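Local coordinates for beta 1-3 glucanase (Clostridium beijerinckii NCIMB 8052, PDB 5H4E), which probably hydrolyses beta-1,3-glucans, as a glycoside hydrolase of family GH64, at residues 200-205 with 211-216; 156-161 with 335-340; 208-211 with 216-219; 188-191 with 197-200. All coordinates share one frame; numbering follows the deposited sequence.

Contact 1: residues 200-205 with 211-216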
loop_
_atom_site.group_PDB
_atom_site.type_symbol
_atom_site.label_atom_id
_atom_site.label_comp_id
_atom_site.label_asym_id
_atom_site.label_seq_id
_atom_site.Cartn_x
_atom_site.Cartn_y
_atom_site.Cartn_z
ATOM N N LEU A 200 -2.231 5.407 -17.438
ATOM C CA LEU A 200 -1.586 5.351 -16.127
ATOM C C LEU A 200 -0.138 4.907 -16.280
ATOM O O LEU A 200 0.687 5.135 -15.393
ATOM C CB LEU A 200 -2.338 4.400 -15.186
ATOM C CG LEU A 200 -3.720 4.904 -14.770
ATOM C CD1 LEU A 200 -4.445 3.875 -13.857
ATOM C CD2 LEU A 200 -3.638 6.283 -14.106
ATOM N N VAL A 201 0.154 4.256 -17.406
ATOM C CA VAL A 201 1.497 3.795 -17.719
ATOM C C VAL A 201 2.416 4.951 -18.084
ATOM O O VAL A 201 2.135 5.696 -19.028
ATOM C CB VAL A 201 1.501 2.818 -18.912
ATOM C CG1 VAL A 201 2.922 2.372 -19.239
ATOM C CG2 VAL A 201 0.628 1.635 -18.625
ATOM N N HIS A 202 3.508 5.092 -17.338
ATOM C CA HIS A 202 4.597 5.981 -17.728
ATOM C C HIS A 202 5.815 5.110 -17.922
ATOM O O HIS A 202 5.770 3.919 -17.624
ATOM C CB HIS A 202 4.847 7.067 -16.666
ATOM C CG HIS A 202 3.717 8.047 -16.534
ATOM N ND1 HIS A 202 3.878 9.407 -16.708
ATOM C CD2 HIS A 202 2.399 7.855 -16.283
ATOM C CE1 HIS A 202 2.714 10.012 -16.546
ATOM N NE2 HIS A 202 1.800 9.094 -16.286
ATOM N N SER A 203 6.911 5.684 -18.404
ATOM C CA SER A 203 8.083 4.871 -18.679
ATOM C C SER A 203 8.725 4.364 -17.379
ATOM O O SER A 203 9.316 3.283 -17.358
ATOM C CB SER A 203 9.100 5.657 -19.518
ATOM O OG SER A 203 9.588 6.766 -18.794
ATOM N N ASP A 204 8.593 5.130 -16.297
ATOM C CA ASP A 204 9.243 4.770 -15.035
ATOM C C ASP A 204 8.359 3.942 -14.094
ATOM O O ASP A 204 8.867 3.091 -13.359
ATOM C CB ASP A 204 9.736 6.031 -14.300
ATOM C CG ASP A 204 8.617 7.000 -13.964
ATOM O OD1 ASP A 204 7.589 7.013 -14.672
ATOM O OD2 ASP A 204 8.777 7.759 -12.987
ATOM N N ARG A 205 7.048 4.187 -14.114
ATOM C CA ARG A 205 6.121 3.430 -13.270
ATOM C C ARG A 205 4.698 3.517 -13.815
ATOM O O ARG A 205 4.390 4.373 -14.646
ATOM C CB ARG A 205 6.162 3.942 -11.821
ATOM C CG ARG A 205 5.434 5.281 -11.591
ATOM C CD ARG A 205 6.003 6.056 -10.409
ATOM N NE ARG A 205 7.376 6.459 -10.703
ATOM C CZ ARG A 205 8.449 6.063 -10.030
ATOM N NH1 ARG A 205 9.647 6.478 -10.427
ATOM N NH2 ARG A 205 8.332 5.281 -8.959
ATOM N N SER A 211 -3.470 8.196 -7.785
ATOM C CA SER A 211 -2.197 8.462 -7.121
ATOM C C SER A 211 -1.222 9.115 -8.082
ATOM O O SER A 211 -1.231 8.811 -9.278
ATOM C CB SER A 211 -1.592 7.168 -6.557
ATOM O OG SER A 211 -0.310 7.413 -5.988
ATOM N N GLY A 212 -0.387 10.017 -7.561
ATOM C CA GLY A 212 0.673 10.621 -8.352
ATOM C C GLY A 212 0.145 11.335 -9.575
ATOM O O GLY A 212 -0.714 12.208 -9.454
ATOM N N LEU A 213 0.628 10.940 -10.754
ATOM C CA LEU A 213 0.158 11.518 -12.019
ATOM C C LEU A 213 -1.021 10.732 -12.607
ATOM O O LEU A 213 -1.326 10.835 -13.797
ATOM C CB LEU A 213 1.299 11.580 -13.039
ATOM C CG LEU A 213 2.562 12.344 -12.624
ATOM C CD1 LEU A 213 3.610 12.309 -13.745
ATOM C CD2 LEU A 213 2.240 13.790 -12.233
ATOM N N GLY A 214 -1.675 9.950 -11.758
ATOM C CA GLY A 214 -2.857 9.201 -12.153
ATOM C C GLY A 214 -4.001 10.092 -12.618
ATOM O O GLY A 214 -4.135 11.239 -12.179
ATOM N N THR A 215 -4.849 9.537 -13.480
ATOM C CA THR A 215 -5.882 10.303 -14.161
ATOM C C THR A 215 -7.252 10.260 -13.490
ATOM O O THR A 215 -8.244 10.735 -14.061
ATOM C CB THR A 215 -6.035 9.813 -15.595
ATOM O OG1 THR A 215 -6.289 8.400 -15.590
ATOM C CG2 THR A 215 -4.751 10.094 -16.379
ATOM N N PHE A 216 -7.318 9.707 -12.285
ATOM C CA PHE A 216 -8.607 9.526 -11.630
ATOM C C PHE A 216 -8.781 10.455 -10.435
ATOM O O PHE A 216 -9.750 10.339 -9.677
ATOM C CB PHE A 216 -8.789 8.067 -11.199
ATOM C CG PHE A 216 -9.009 7.104 -12.347
ATOM C CD1 PHE A 216 -7.991 6.824 -13.249
ATOM C CD2 PHE A 216 -10.230 6.463 -12.504
ATOM C CE1 PHE A 216 -8.180 5.932 -14.288
ATOM C CE2 PHE A 216 -10.439 5.565 -13.551
ATOM C CZ PHE A 216 -9.415 5.291 -14.444
HETATM O O HOH W 1 -0.809 9.197 -15.994
#
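Leu200, His202 and Leu213 carry this loop-against-loop contact, in which the chain entering the short strand 206-207 meets the type II' beta turn Ser211 to Gly214, which follows that strand. The turn is closed by Gly214 N bonding to Ser211 O, and Gly212 supplies the positive phi (58°) of its second position. Leu200 makes the broadest contact: chi1 of -69° sets CG beside the backbone N, and of the two methyls CD2 lies against the turn backbone, 3.6 Å from Gly214 CA and 3.5 Å from Thr215 N. The other methyl, CD1, turns to the ring of Phe216 and comes within 4.3 Å of its CE1. Thr215 OG1 lies 3.7 Å from Leu200 CD2, but its polar partner is Asn222. At the other end of the contact the side chains of His202 and Leu213 cross at about a right angle, the imidazole CE1 meeting Leu213 CD1 at 3.7 Å. The histidine is also held through solvent. One water sits in the imidazole plane at its edge, 2.6 Å from His202 NE2, and donates a hydrogen bond to Leu213 O at 2.8 Å, joining ring and turn.

Contact 2: residues 156-161 with 335-340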
loop_
_atom_site.group_PDB
_atom_site.type_symbol
_atom_site.label_atom_id
_atom_site.label_comp_id
_atom_site.label_asym_id
_atom_site.label_seq_id
_atom_site.Cartn_x
_atom_site.Cartn_y
_atom_site.Cartn_z
ATOM N N ASP A 156 -0.110 2.628 -4.575
ATOM C CA ASP A 156 0.278 3.887 -5.216
ATOM C C ASP A 156 0.829 3.702 -6.630
ATOM O O ASP A 156 0.648 4.567 -7.492
ATOM C CB ASP A 156 1.333 4.618 -4.370
ATOM C CG ASP A 156 0.734 5.338 -3.174
ATOM O OD1 ASP A 156 -0.495 5.378 -3.051
ATOM O OD2 ASP A 156 1.501 5.887 -2.359
ATOM N N GLN A 157 1.502 2.581 -6.873
ATOM C CA GLN A 157 2.254 2.414 -8.114
ATOM C C GLN A 157 2.662 0.969 -8.405
ATOM O O GLN A 157 2.641 0.106 -7.515
ATOM C CB GLN A 157 3.526 3.275 -8.065
ATOM C CG GLN A 157 4.424 2.836 -6.931
ATOM C CD GLN A 157 5.865 3.309 -7.067
ATOM O OE1 GLN A 157 6.126 4.453 -7.436
ATOM N NE2 GLN A 157 6.804 2.425 -6.754
ATOM N N PHE A 158 3.034 0.727 -9.661
ATOM C CA PHE A 158 3.926 -0.365 -10.020
ATOM C C PHE A 158 5.168 0.193 -10.695
ATOM O O PHE A 158 5.069 0.809 -11.770
ATOM C CB PHE A 158 3.268 -1.363 -10.961
ATOM C CG PHE A 158 4.226 -2.401 -11.482
ATOM C CD1 PHE A 158 4.459 -3.563 -10.767
ATOM C CD2 PHE A 158 4.915 -2.201 -12.666
ATOM C CE1 PHE A 158 5.368 -4.511 -11.230
ATOM C CE2 PHE A 158 5.817 -3.137 -13.138
ATOM C CZ PHE A 158 6.054 -4.290 -12.418
ATOM N N CYS A 159 6.330 -0.051 -10.099
ATOM C CA CYS A 159 7.596 0.383 -10.691
ATOM C C CYS A 159 8.442 -0.809 -11.149
ATOM O O CYS A 159 8.798 -0.895 -12.313
ATOM C CB CYS A 159 8.394 1.247 -9.706
ATOM S SG CYS A 159 9.984 1.781 -10.376
ATOM N N TYR A 160 8.772 -1.724 -10.234
ATOM C CA TYR A 160 9.497 -2.930 -10.618
ATOM C C TYR A 160 8.930 -4.134 -9.875
ATOM O O TYR A 160 8.354 -3.973 -8.801
ATOM C CB TYR A 160 11.016 -2.778 -10.363
ATOM C CG TYR A 160 11.472 -2.562 -8.928
ATOM C CD1 TYR A 160 11.486 -3.615 -8.016
ATOM C CD2 TYR A 160 11.934 -1.314 -8.500
ATOM C CE1 TYR A 160 11.920 -3.430 -6.706
ATOM C CE2 TYR A 160 12.383 -1.114 -7.186
ATOM C CZ TYR A 160 12.371 -2.184 -6.297
ATOM O OH TYR A 160 12.809 -2.018 -5.002
ATOM N N PRO A 161 9.068 -5.339 -10.450
ATOM C CA PRO A 161 8.461 -6.494 -9.780
ATOM C C PRO A 161 9.197 -6.886 -8.499
ATOM O O PRO A 161 10.435 -6.925 -8.476
ATOM C CB PRO A 161 8.572 -7.602 -10.825
ATOM C CG PRO A 161 9.708 -7.201 -11.697
ATOM C CD PRO A 161 9.656 -5.698 -11.749
ATOM N N LYS A 335 -7.129 -5.094 -10.406
ATOM C CA LYS A 335 -7.351 -6.418 -10.992
ATOM C C LYS A 335 -6.117 -6.907 -11.755
ATOM O O LYS A 335 -5.756 -8.087 -11.656
ATOM C CB LYS A 335 -8.584 -6.390 -11.894
ATOM C CG LYS A 335 -8.818 -7.645 -12.768
ATOM C CD LYS A 335 -8.951 -8.964 -11.987
ATOM C CE LYS A 335 -9.518 -10.083 -12.902
ATOM N NZ LYS A 335 -9.545 -11.427 -12.226
ATOM N N PHE A 336 -5.446 -6.016 -12.489
ATOM C CA PHE A 336 -4.233 -6.439 -13.190
ATOM C C PHE A 336 -3.189 -7.055 -12.235
ATOM O O PHE A 336 -2.591 -8.098 -12.541
ATOM C CB PHE A 336 -3.581 -5.281 -13.968
ATOM C CG PHE A 336 -2.469 -5.747 -14.876
ATOM C CD1 PHE A 336 -1.148 -5.672 -14.479
ATOM C CD2 PHE A 336 -2.765 -6.324 -16.104
ATOM C CE1 PHE A 336 -0.123 -6.137 -15.306
ATOM C CE2 PHE A 336 -1.758 -6.785 -16.933
ATOM C CZ PHE A 336 -0.437 -6.694 -16.531
ATOM N N TRP A 337 -2.964 -6.435 -11.081
ATOM C CA TRP A 337 -1.902 -6.946 -10.200
ATOM C C TRP A 337 -2.339 -8.285 -9.594
ATOM O O TRP A 337 -1.530 -9.199 -9.462
ATOM C CB TRP A 337 -1.507 -5.874 -9.147
ATOM C CG TRP A 337 -1.144 -4.630 -9.911
ATOM C CD1 TRP A 337 -1.793 -3.426 -9.900
ATOM C CD2 TRP A 337 -0.124 -4.527 -10.914
ATOM N NE1 TRP A 337 -1.213 -2.572 -10.817
ATOM C CE2 TRP A 337 -0.191 -3.230 -11.451
ATOM C CE3 TRP A 337 0.860 -5.405 -11.392
ATOM C CZ2 TRP A 337 0.676 -2.797 -12.446
ATOM C CZ3 TRP A 337 1.702 -4.983 -12.386
ATOM C CH2 TRP A 337 1.610 -3.683 -12.901
ATOM N N HIS A 338 -3.625 -8.430 -9.298
ATOM C CA HIS A 338 -4.121 -9.715 -8.831
ATOM C C HIS A 338 -3.860 -10.782 -9.889
ATOM O O HIS A 338 -3.455 -11.898 -9.565
ATOM C CB HIS A 338 -5.611 -9.639 -8.482
ATOM C CG HIS A 338 -5.880 -8.894 -7.210
ATOM N ND1 HIS A 338 -5.760 -9.477 -5.968
ATOM C CD2 HIS A 338 -6.230 -7.605 -6.990
ATOM C CE1 HIS A 338 -6.032 -8.579 -5.035
ATOM N NE2 HIS A 338 -6.317 -7.433 -5.630
ATOM N N ASP A 339 -4.042 -10.421 -11.157
ATOM C CA ASP A 339 -3.878 -11.389 -12.241
ATOM C C ASP A 339 -2.407 -11.684 -12.500
ATOM O O ASP A 339 -2.078 -12.602 -13.257
ATOM C CB ASP A 339 -4.546 -10.894 -13.531
ATOM C CG ASP A 339 -6.058 -11.043 -13.503
ATOM O OD1 ASP A 339 -6.586 -11.774 -12.639
ATOM O OD2 ASP A 339 -6.724 -10.428 -14.361
ATOM N N HIS A 340 -1.523 -10.917 -11.872
ATOM C CA HIS A 340 -0.083 -11.141 -12.026
ATOM C C HIS A 340 0.640 -11.166 -10.682
ATOM O O HIS A 340 1.532 -10.370 -10.420
ATOM C CB HIS A 340 0.512 -10.073 -12.951
ATOM C CG HIS A 340 -0.058 -10.129 -14.331
ATOM N ND1 HIS A 340 -1.274 -9.566 -14.655
ATOM C CD2 HIS A 340 0.371 -10.767 -15.446
ATOM C CE1 HIS A 340 -1.549 -9.820 -15.923
ATOM N NE2 HIS A 340 -0.566 -10.546 -16.425
#
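Phe158, on the short strand 157-158, and Trp337, on helix 332-339, bring the two backbones closest, yet their CA atoms stay 8.8 Å apart, so this is strand-against-helix packing bridged entirely by side chains. The motif is an offset aromatic stack. The phenyl ring and the six-membered ring of the indole lie nearly parallel, with planes at 14° and centroids 4.5 Å apart. Phe158 sends CG anti to its backbone N (chi1 173°), which carries the ring out toward the helix, while Trp337 folds CG beside its own N and extends the far end of the indole to the strand. Overlap is greatest near the root of the phenyl group: Trp337 CH2 sits over one face at 3.2 Å from Phe158 CG, and Trp337 CZ2 is 3.3 Å from Phe158 CB, tight spacing for carbon on carbon. The backbone N of Tyr160 lies above the opposite face of the phenyl ring. Leu185 of helix 182-192 also touches Phe158, so the stack belongs to a buried cluster. Within 335-340, His340 ND1 donates a nearly straight bond (165°), in the plane of its ring, to Phe336 O, 2.9 Å away.

Contact 3: residues 208-211 with 216-219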
loop_
_atom_site.group_PDB
_atom_site.type_symbol
_atom_site.label_atom_id
_atom_site.label_comp_id
_atom_site.label_asym_id
_atom_site.label_seq_id
_atom_site.Cartn_x
_atom_site.Cartn_y
_atom_site.Cartn_z
ATOM N N ALA A 208 -1.193 4.189 -9.790
ATOM C CA ALA A 208 -2.541 3.844 -9.389
ATOM C C ALA A 208 -3.483 4.969 -9.823
ATOM O O ALA A 208 -3.042 6.116 -10.036
ATOM C CB ALA A 208 -2.597 3.599 -7.879
ATOM N N PRO A 209 -4.781 4.653 -9.996
ATOM C CA PRO A 209 -5.734 5.595 -10.609
ATOM C C PRO A 209 -5.717 7.020 -10.042
ATOM O O PRO A 209 -5.652 7.981 -10.810
ATOM C CB PRO A 209 -7.085 4.933 -10.339
ATOM C CG PRO A 209 -6.778 3.462 -10.439
ATOM C CD PRO A 209 -5.400 3.330 -9.771
ATOM N N ALA A 210 -5.791 7.158 -8.728
ATOM C CA ALA A 210 -5.850 8.487 -8.149
ATOM C C ALA A 210 -4.586 8.786 -7.365
ATOM O O ALA A 210 -4.613 9.537 -6.394
ATOM C CB ALA A 210 -7.071 8.631 -7.271
ATOM N N SER A 211 -3.470 8.196 -7.785
ATOM C CA SER A 211 -2.197 8.462 -7.121
ATOM C C SER A 211 -1.222 9.115 -8.082
ATOM O O SER A 211 -1.231 8.811 -9.278
ATOM C CB SER A 211 -1.592 7.168 -6.557
ATOM O OG SER A 211 -0.310 7.413 -5.988
ATOM N N PHE A 216 -7.318 9.707 -12.285
ATOM C CA PHE A 216 -8.607 9.526 -11.630
ATOM C C PHE A 216 -8.781 10.455 -10.435
ATOM O O PHE A 216 -9.750 10.339 -9.677
ATOM C CB PHE A 216 -8.789 8.067 -11.199
ATOM C CG PHE A 216 -9.009 7.104 -12.347
ATOM C CD1 PHE A 216 -7.991 6.824 -13.249
ATOM C CD2 PHE A 216 -10.230 6.463 -12.504
ATOM C CE1 PHE A 216 -8.180 5.932 -14.288
ATOM C CE2 PHE A 216 -10.439 5.565 -13.551
ATOM C CZ PHE A 216 -9.415 5.291 -14.444
ATOM N N THR A 217 -7.848 11.387 -10.271
ATOM C CA THR A 217 -8.011 12.433 -9.282
ATOM C C THR A 217 -9.127 13.371 -9.730
ATOM O O THR A 217 -9.583 13.312 -10.882
ATOM C CB THR A 217 -6.717 13.242 -9.070
ATOM O OG1 THR A 217 -6.452 14.010 -10.246
ATOM C CG2 THR A 217 -5.538 12.319 -8.799
ATOM N N ALA A 218 -9.545 14.250 -8.825
ATOM C CA ALA A 218 -10.733 15.066 -9.022
ATOM C C ALA A 218 -10.563 16.031 -10.183
ATOM O O ALA A 218 -11.536 16.482 -10.778
ATOM C CB ALA A 218 -11.069 15.828 -7.732
ATOM N N SER A 219 -9.318 16.338 -10.522
ATOM C CA SER A 219 -9.065 17.336 -11.553
ATOM C C SER A 219 -8.760 16.718 -12.915
ATOM O O SER A 219 -8.582 17.438 -13.900
ATOM C CB SER A 219 -7.910 18.251 -11.118
ATOM O OG SER A 219 -6.747 17.493 -10.824
#
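Pro209 sets its CB over one face of the Phe216 ring, nearest the root of the phenyl group, 3.5 Å from Phe216 CG. Phe216 has CG beside its backbone N (chi1 -71°), which lays the ring against the proline. The same pair is joined through the backbone, Phe216 N donating to Pro209 O at 2.8 Å. That bond is somewhat bent (144°), and the donor lies well above the carbonyl plane. Pro209 occupies the second position of a type I beta turn from Ala208 to Ser211, in which Ser211 N bonds to Ala208 O. Ala210 CB lies 4.3 Å from Phe216 CB, at the root of the aromatic side chain. Thr217 runs CG2 alongside the turn, 3.8 Å from Ala210 O. Leu283 of helix 279-284 touches both Pro209 and Phe216, and Phe197 meets the phenylalanine ring as well, so residues of helices 279-284 and 195-198 also pack on the pair. The chemistry is thus mainly apolar, with one bent backbone bond between the segments: Pro209 and Phe216 are held by side-chain packing and by the bond from Phe216 N to Pro209 O together.

Contact 4: residues 188-191 with 197-200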
loop_
_atom_site.group_PDB
_atom_site.type_symbol
_atom_site.label_atom_id
_atom_site.label_comp_id
_atom_site.label_asym_id
_atom_site.label_seq_id
_atom_site.Cartn_x
_atom_site.Cartn_y
_atom_site.Cartn_z
ATOM N N ALA A 188 2.016 -6.003 -20.939
ATOM C CA ALA A 188 0.748 -6.689 -20.694
ATOM C C ALA A 188 -0.296 -5.747 -20.133
ATOM O O ALA A 188 -1.450 -5.798 -20.543
ATOM C CB ALA A 188 0.938 -7.855 -19.759
ATOM N N TYR A 189 0.100 -4.894 -19.189
ATOM C CA TYR A 189 -0.841 -3.929 -18.616
ATOM C C TYR A 189 -1.486 -3.087 -19.721
ATOM O O TYR A 189 -2.711 -2.981 -19.796
ATOM C CB TYR A 189 -0.142 -3.018 -17.585
ATOM C CG TYR A 189 -1.080 -1.981 -16.980
ATOM C CD1 TYR A 189 -1.366 -0.795 -17.652
ATOM C CD2 TYR A 189 -1.691 -2.195 -15.751
ATOM C CE1 TYR A 189 -2.222 0.139 -17.128
ATOM C CE2 TYR A 189 -2.558 -1.255 -15.211
ATOM C CZ TYR A 189 -2.820 -0.089 -15.914
ATOM O OH TYR A 189 -3.678 0.851 -15.400
ATOM N N LYS A 190 -0.653 -2.487 -20.567
ATOM C CA LYS A 190 -1.135 -1.603 -21.629
ATOM C C LYS A 190 -2.149 -2.318 -22.535
ATOM O O LYS A 190 -3.180 -1.751 -22.901
ATOM C CB LYS A 190 0.056 -1.074 -22.446
ATOM C CG LYS A 190 -0.291 -0.067 -23.555
ATOM C CD LYS A 190 -1.014 1.199 -23.040
ATOM C CE LYS A 190 -0.140 2.089 -22.147
ATOM N NZ LYS A 190 0.986 2.820 -22.858
ATOM N N ASN A 191 -1.874 -3.578 -22.852
ATOM C CA ASN A 191 -2.760 -4.368 -23.705
ATOM C C ASN A 191 -4.030 -4.862 -23.015
ATOM O O ASN A 191 -5.024 -5.150 -23.677
ATOM C CB ASN A 191 -1.996 -5.565 -24.274
ATOM C CG ASN A 191 -0.987 -5.154 -25.333
ATOM O OD1 ASN A 191 -1.315 -4.394 -26.243
ATOM N ND2 ASN A 191 0.245 -5.641 -25.211
ATOM N N PHE A 197 -7.816 3.304 -18.203
ATOM C CA PHE A 197 -6.692 2.943 -17.340
ATOM C C PHE A 197 -5.350 2.888 -18.042
ATOM O O PHE A 197 -4.323 2.751 -17.382
ATOM C CB PHE A 197 -6.961 1.590 -16.680
ATOM C CG PHE A 197 -8.055 1.640 -15.668
ATOM C CD1 PHE A 197 -7.767 1.888 -14.336
ATOM C CD2 PHE A 197 -9.374 1.468 -16.054
ATOM C CE1 PHE A 197 -8.771 1.956 -13.395
ATOM C CE2 PHE A 197 -10.393 1.539 -15.120
ATOM C CZ PHE A 197 -10.085 1.779 -13.782
ATOM N N LYS A 198 -5.355 3.001 -19.369
ATOM C CA LYS A 198 -4.142 2.769 -20.152
ATOM C C LYS A 198 -3.053 3.823 -19.935
ATOM O O LYS A 198 -1.866 3.484 -19.872
ATOM C CB LYS A 198 -4.480 2.684 -21.649
ATOM C CG LYS A 198 -5.235 1.418 -22.044
ATOM C CD LYS A 198 -5.147 1.178 -23.551
ATOM C CE LYS A 198 -5.850 -0.119 -23.962
ATOM N NZ LYS A 198 -7.307 0.088 -24.035
ATOM N N SER A 199 -3.435 5.093 -19.821
ATOM C CA SER A 199 -2.415 6.146 -19.752
ATOM C C SER A 199 -1.842 6.296 -18.346
ATOM O O SER A 199 -1.048 7.199 -18.088
ATOM C CB SER A 199 -2.972 7.491 -20.235
ATOM O OG SER A 199 -3.898 8.053 -19.316
ATOM N N LEU A 200 -2.231 5.407 -17.438
ATOM C CA LEU A 200 -1.586 5.351 -16.127
ATOM C C LEU A 200 -0.138 4.907 -16.280
ATOM O O LEU A 200 0.687 5.135 -15.393
ATOM C CB LEU A 200 -2.338 4.400 -15.186
ATOM C CG LEU A 200 -3.720 4.904 -14.770
ATOM C CD1 LEU A 200 -4.445 3.875 -13.857
ATOM C CD2 LEU A 200 -3.638 6.283 -14.106
#
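At the edge of the Tyr189 ring, in its plane and at the hydroxyl end, lies the backbone oxygen of Phe197; the tyrosine OH in turn lies at the edge of the Phe197 ring. Phe336 meets Tyr189 edge-to-face, as Tyr225 does Phe197, and the ring of Phe216 meets that of Phe197 at about 30°. The hydroxyl donates to Phe197 O at 2.8 Å, approaching from above the carbonyl plane by 37°. The same oxygen takes a weak bond from Leu200 N at 3.4 Å. An extended first torsion, CG anti to N (chi1 179°), carries the phenol from helix 182-192 to Phe197 O, where OH also touches Leu200 CD1 at 3.5 Å.

Alongside, Lys190 and Lys198 cross at about a right angle in a reciprocal arrangement, each laying its CE methylene near the other's carbonyl. The Lys190 chain is bent at chi2, chi3 and chi4, which curls CE to 3.2 Å from Lys198 O; Lys198 CE is 3.3 Å from Lys190 O. Lys198 NZ goes on to a weak bond with Val193 O. The contact joins helix 182-192 to the short, weakly bonded helix 195-198 that follows it. Helix 332-339 packs on Tyr189 through Phe333 and Trp337, and Ile206 of strand 206-207 touches Tyr189 and Leu200.

Overall arrangement
Contact 2 is the deepest of the four, its centre about 11 Å from the centre of the chain, and is purely aromatic, linking elements far apart in sequence. Contact 4, its centre about 20 Å from that of the chain, is also a buried contact, but mixes a tyrosine hydrogen bond with packed methylenes of two lysines nearer the surface. Contacts 1 and 3 are partly buried loop contacts that share Ser211 and Phe216; contact 1 is bridged by a water and contact 3 by a direct backbone bond. Leu200 belongs to both contacts 1 and 4, and Phe197 meets Phe216, so contacts 1, 3 and 4 form one continuous region. Contact 2 joins it through Phe336 and Trp337 packed on Tyr189, and through Arg205 with Gln157.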